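Local coordinates for protein KLLA0F20702p (Kluyveromyces lactis, PDB 5Y5A) that probably recruits telomerase to telomeres as the Est1 subunit, by binding the telomere protein Cdc13, at residues H42-L53 and Q129-L140. Numbering follows the deposited sequence.
Sequences HSKIMQMLLQSL and QIHKLYYSTLEL
Residues 42-53 and 129-140 run side by side in the same direction, their helix axes 10.9 Å apart at closest approach and inclined at 14°. The pair belongs to the N-terminal helical bundle of this Est1 fragment, consistent with its TPR-like family, and helix 78-105 touches both members. Leu133 has the largest area covered by the facing helix, a branched, wholly apolar side chain packed against His42, Ile45 and Met46. Its CG stands anti to the backbone N (chi1 -176°), and the two methyls divide the work. Leu133 CD2 lies over a face of the His42 ring in a CH-pi contact, 4.0 Å from the centroid, while Leu133 CD1 packs 3.5 Å from Met46 CG. Met46, long and flexible, starts off to one side, but its extended chain carries the methyl CE to within 4.0 Å of Ser136 OG. Histidine offers the leucine a flat face and also bonds: His42 CE1 comes 3.2 Å from Gln129 O, the ring edge faces Ile130 N, and His42 NE2 is hydrogen-bonded to NE2 of His90 on helix 78-105. Were an alanine here, the face under Leu133 CD2 would probably be lost and His90 deprived of this partner. Toward the C-terminal ends, leucines close the seam, Leu140 CD2 meeting Leu50 CD2 at 3.9 Å and Leu53 CD1 at 4.1 Å. Threonine suits the place facing Leu49 and Leu53 because its hydroxyl is satisfied within its own helix: Thr137 OG1 donates to Leu133 O almost in line with the carbonyl bond (163°), and Leu49 CD1 rests 3.6 Å from that same OG1.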
loop_
_atom_site.group_PDB
_atom_site.type_symbol
_atom_site.label_atom_id
_atom_site.label_comp_id
_atom_site.label_asym_id
_atom_site.label_seq_id
_atom_site.Cartn_x
_atom_site.Cartn_y
_atom_site.Cartn_z
ATOM N N HIS A 42 29.413 8.903 12.013
ATOM C CA HIS A 42 29.275 8.010 10.866
ATOM C C HIS A 42 30.357 6.935 10.875
ATOM O O HIS A 42 30.104 5.780 10.531
ATOM C CB HIS A 42 29.339 8.796 9.553
ATOM C CG HIS A 42 28.019 9.338 9.104
ATOM N ND1 HIS A 42 27.810 9.823 7.831
ATOM C CD2 HIS A 42 26.838 9.466 9.754
ATOM C CE1 HIS A 42 26.557 10.230 7.717
ATOM N NE2 HIS A 42 25.947 10.024 8.870
ATOM N N SER A 43 31.562 7.325 11.273
ATOM C CA SER A 43 32.696 6.410 11.296
ATOM C C SER A 43 32.495 5.295 12.316
ATOM O O SER A 43 32.874 4.151 12.076
ATOM C CB SER A 43 33.990 7.166 11.600
ATOM O OG SER A 43 35.052 6.261 11.841
ATOM N N LYS A 44 31.900 5.634 13.455
ATOM C CA LYS A 44 31.634 4.649 14.495
ATOM C C LYS A 44 30.519 3.708 14.077
ATOM O O LYS A 44 30.587 2.505 14.313
ATOM C CB LYS A 44 31.266 5.331 15.810
ATOM C CG LYS A 44 32.413 6.043 16.485
ATOM C CD LYS A 44 32.021 6.523 17.872
ATOM C CE LYS A 44 33.210 7.127 18.598
ATOM N NZ LYS A 44 32.858 7.539 19.982
ATOM N N ILE A 45 29.490 4.272 13.454
ATOM C CA ILE A 45 28.329 3.501 13.044
ATOM C C ILE A 45 28.707 2.505 11.952
ATOM O O ILE A 45 28.341 1.328 12.022
ATOM C CB ILE A 45 27.197 4.420 12.556
ATOM C CG1 ILE A 45 26.679 5.276 13.715
ATOM C CG2 ILE A 45 26.063 3.608 11.937
ATOM C CD1 ILE A 45 25.540 6.201 13.326
ATOM N N MET A 46 29.454 2.982 10.956
ATOM C CA MET A 46 29.935 2.132 9.870
ATOM C C MET A 46 30.704 0.952 10.441
ATOM O O MET A 46 30.684 -0.149 9.891
ATOM C CB MET A 46 30.818 2.926 8.900
ATOM C CG MET A 46 30.041 3.764 7.886
ATOM S SD MET A 46 31.069 4.882 6.899
ATOM C CE MET A 46 29.833 5.711 5.897
ATOM N N GLN A 47 31.371 1.192 11.563
ATOM C CA GLN A 47 32.134 0.157 12.241
ATOM C C GLN A 47 31.246 -0.838 12.980
ATOM O O GLN A 47 31.562 -2.023 13.043
ATOM C CB GLN A 47 33.110 0.793 13.212
ATOM C CG GLN A 47 34.063 -0.176 13.839
ATOM C CD GLN A 47 35.189 0.552 14.494
ATOM O OE1 GLN A 47 35.339 1.752 14.300
ATOM N NE2 GLN A 47 35.990 -0.157 15.275
ATOM N N MET A 48 30.147 -0.355 13.555
ATOM C CA MET A 48 29.178 -1.244 14.180
ATOM C C MET A 48 28.595 -2.164 13.127
ATOM O O MET A 48 28.454 -3.370 13.345
ATOM C CB MET A 48 28.063 -0.456 14.860
ATOM C CG MET A 48 28.537 0.444 15.983
ATOM S SD MET A 48 27.186 1.488 16.548
ATOM C CE MET A 48 28.029 2.549 17.713
ATOM N N LEU A 49 28.277 -1.576 11.978
ATOM C CA LEU A 49 27.648 -2.290 10.873
ATOM C C LEU A 49 28.584 -3.325 10.262
ATOM O O LEU A 49 28.137 -4.372 9.799
ATOM C CB LEU A 49 27.177 -1.301 9.808
ATOM C CG LEU A 49 25.955 -0.467 10.203
ATOM C CD1 LEU A 49 25.740 0.697 9.240
ATOM C CD2 LEU A 49 24.712 -1.350 10.264
ATOM N N LEU A 50 29.878 -3.029 10.262
ATOM C CA LEU A 50 30.876 -3.985 9.807
ATOM C C LEU A 50 30.906 -5.190 10.732
ATOM O O LEU A 50 30.803 -6.329 10.275
ATOM C CB LEU A 50 32.261 -3.345 9.743
ATOM C CG LEU A 50 32.653 -2.611 8.463
ATOM C CD1 LEU A 50 34.058 -2.061 8.604
ATOM C CD2 LEU A 50 32.564 -3.541 7.266
ATOM N N GLN A 51 31.045 -4.930 12.031
ATOM C CA GLN A 51 31.027 -5.982 13.046
ATOM C C GLN A 51 29.736 -6.789 12.978
ATOM O O GLN A 51 29.708 -7.958 13.354
ATOM C CB GLN A 51 31.196 -5.385 14.445
ATOM C CG GLN A 51 32.629 -4.962 14.778
ATOM C CD GLN A 51 32.703 -3.872 15.842
ATOM O OE1 GLN A 51 31.779 -3.071 15.993
ATOM N NE2 GLN A 51 33.806 -3.837 16.580
ATOM N N SER A 52 28.673 -6.163 12.482
ATOM C CA SER A 52 27.367 -6.808 12.396
ATOM C C SER A 52 27.184 -7.669 11.152
ATOM O O SER A 52 26.280 -8.495 11.107
ATOM C CB SER A 52 26.251 -5.759 12.429
ATOM O OG SER A 52 26.145 -5.165 13.706
ATOM N N LEU A 53 28.023 -7.478 10.140
ATOM C CA LEU A 53 27.727 -8.064 8.836
ATOM C C LEU A 53 28.884 -8.826 8.187
ATOM O O LEU A 53 28.747 -9.303 7.059
ATOM C CB LEU A 53 27.242 -6.967 7.884
ATOM C CG LEU A 53 25.980 -6.221 8.322
ATOM C CD1 LEU A 53 25.669 -5.061 7.391
ATOM C CD2 LEU A 53 24.799 -7.176 8.396
ATOM N N GLN A 129 26.904 12.746 2.951
ATOM C CA GLN A 129 27.416 11.833 3.968
ATOM C C GLN A 129 26.312 10.913 4.469
ATOM O O GLN A 129 26.500 9.699 4.580
ATOM C CB GLN A 129 28.028 12.610 5.134
ATOM C CG GLN A 129 29.372 13.233 4.801
ATOM C CD GLN A 129 30.330 12.222 4.202
ATOM O OE1 GLN A 129 30.647 11.206 4.824
ATOM N NE2 GLN A 129 30.779 12.483 2.978
ATOM N N ILE A 130 25.164 11.512 4.768
ATOM C CA ILE A 130 23.989 10.779 5.207
ATOM C C ILE A 130 23.622 9.720 4.188
ATOM O O ILE A 130 23.391 8.562 4.534
ATOM C CB ILE A 130 22.789 11.718 5.418
ATOM C CG1 ILE A 130 23.106 12.736 6.515
ATOM C CG2 ILE A 130 21.535 10.917 5.762
ATOM C CD1 ILE A 130 22.012 13.750 6.731
ATOM N N HIS A 131 23.579 10.127 2.927
ATOM C CA HIS A 131 23.245 9.206 1.854
ATOM C C HIS A 131 24.276 8.090 1.757
ATOM O O HIS A 131 23.930 6.941 1.484
ATOM C CB HIS A 131 23.147 9.942 0.521
ATOM C CG HIS A 131 22.720 9.067 -0.612
ATOM N ND1 HIS A 131 23.619 8.463 -1.466
ATOM C CD2 HIS A 131 21.491 8.674 -1.022
ATOM C CE1 HIS A 131 22.960 7.744 -2.357
ATOM N NE2 HIS A 131 21.666 7.857 -2.111
ATOM N N LYS A 132 25.538 8.432 1.991
ATOM C CA LYS A 132 26.620 7.463 1.881
ATOM C C LYS A 132 26.551 6.405 2.969
ATOM O O LYS A 132 26.846 5.246 2.712
ATOM C CB LYS A 132 27.983 8.157 1.922
ATOM C CG LYS A 132 28.472 8.610 0.558
ATOM C CD LYS A 132 29.830 9.288 0.637
ATOM C CE LYS A 132 30.243 9.835 -0.724
ATOM N NZ LYS A 132 31.537 10.570 -0.672
ATOM N N LEU A 133 26.163 6.799 4.177
ATOM C CA LEU A 133 26.062 5.849 5.283
ATOM C C LEU A 133 25.130 4.683 4.942
ATOM O O LEU A 133 25.416 3.526 5.254
ATOM C CB LEU A 133 25.575 6.554 6.543
ATOM C CG LEU A 133 25.503 5.695 7.806
ATOM C CD1 LEU A 133 26.889 5.298 8.268
ATOM C CD2 LEU A 133 24.795 6.448 8.899
ATOM N N TYR A 134 24.024 4.987 4.277
ATOM C CA TYR A 134 23.043 3.961 3.944
ATOM C C TYR A 134 23.411 3.180 2.691
ATOM O O TYR A 134 23.266 1.959 2.653
ATOM C CB TYR A 134 21.665 4.589 3.774
ATOM C CG TYR A 134 21.114 5.134 5.064
ATOM C CD1 TYR A 134 20.903 4.298 6.157
ATOM C CD2 TYR A 134 20.808 6.480 5.196
ATOM C CE1 TYR A 134 20.405 4.791 7.344
ATOM C CE2 TYR A 134 20.305 6.981 6.380
ATOM C CZ TYR A 134 20.108 6.135 7.450
ATOM O OH TYR A 134 19.608 6.630 8.627
ATOM N N TYR A 135 23.879 3.884 1.667
ATOM C CA TYR A 135 24.249 3.238 0.417
ATOM C C TYR A 135 25.538 2.417 0.556
ATOM O O TYR A 135 25.719 1.431 -0.157
ATOM C CB TYR A 135 24.393 4.277 -0.701
ATOM C CG TYR A 135 24.556 3.667 -2.076
ATOM C CD1 TYR A 135 23.495 3.029 -2.701
ATOM C CD2 TYR A 135 25.770 3.731 -2.749
ATOM C CE1 TYR A 135 23.634 2.466 -3.954
ATOM C CE2 TYR A 135 25.917 3.175 -4.007
ATOM C CZ TYR A 135 24.845 2.540 -4.603
ATOM O OH TYR A 135 24.984 1.981 -5.852
ATOM N N SER A 136 26.430 2.824 1.462
ATOM C CA SER A 136 27.636 2.041 1.758
ATOM C C SER A 136 27.240 0.669 2.262
ATOM O O SER A 136 27.817 -0.348 1.876
ATOM C CB SER A 136 28.517 2.711 2.818
ATOM O OG SER A 136 29.050 3.943 2.374
ATOM N N THR A 137 26.253 0.660 3.148
ATOM C CA THR A 137 25.813 -0.561 3.793
ATOM C C THR A 137 25.219 -1.513 2.758
ATOM O O THR A 137 25.527 -2.705 2.763
ATOM C CB THR A 137 24.801 -0.252 4.899
ATOM O OG1 THR A 137 25.310 0.825 5.698
ATOM C CG2 THR A 137 24.585 -1.466 5.784
ATOM N N LEU A 138 24.388 -0.980 1.865
ATOM C CA LEU A 138 23.867 -1.747 0.735
ATOM C C LEU A 138 24.991 -2.376 -0.087
ATOM O O LEU A 138 25.004 -3.590 -0.308
ATOM C CB LEU A 138 23.011 -0.862 -0.170
ATOM C CG LEU A 138 21.561 -0.634 0.241
ATOM C CD1 LEU A 138 20.874 0.272 -0.761
ATOM C CD2 LEU A 138 20.828 -1.956 0.362
ATOM N N GLU A 139 25.925 -1.542 -0.539
ATOM C CA GLU A 139 27.067 -2.004 -1.326
ATOM C C GLU A 139 27.879 -3.045 -0.566
ATOM O O GLU A 139 28.345 -4.024 -1.149
ATOM C CB GLU A 139 27.973 -0.829 -1.718
ATOM C CG GLU A 139 27.415 0.073 -2.808
ATOM C CD GLU A 139 28.376 1.192 -3.184
ATOM O OE1 GLU A 139 28.979 1.795 -2.272
ATOM O OE2 GLU A 139 28.528 1.467 -4.394
ATOM N N LEU A 140 28.054 -2.820 0.735
ATOM C CA LEU A 140 28.734 -3.781 1.593
ATOM C C LEU A 140 28.014 -5.116 1.555
ATOM O O LEU A 140 28.625 -6.158 1.324
ATOM C CB LEU A 140 28.807 -3.273 3.034
ATOM C CG LEU A 140 29.311 -4.293 4.062
ATOM C CD1 LEU A 140 30.775 -4.629 3.819
ATOM C CD2 LEU A 140 29.105 -3.811 5.488
#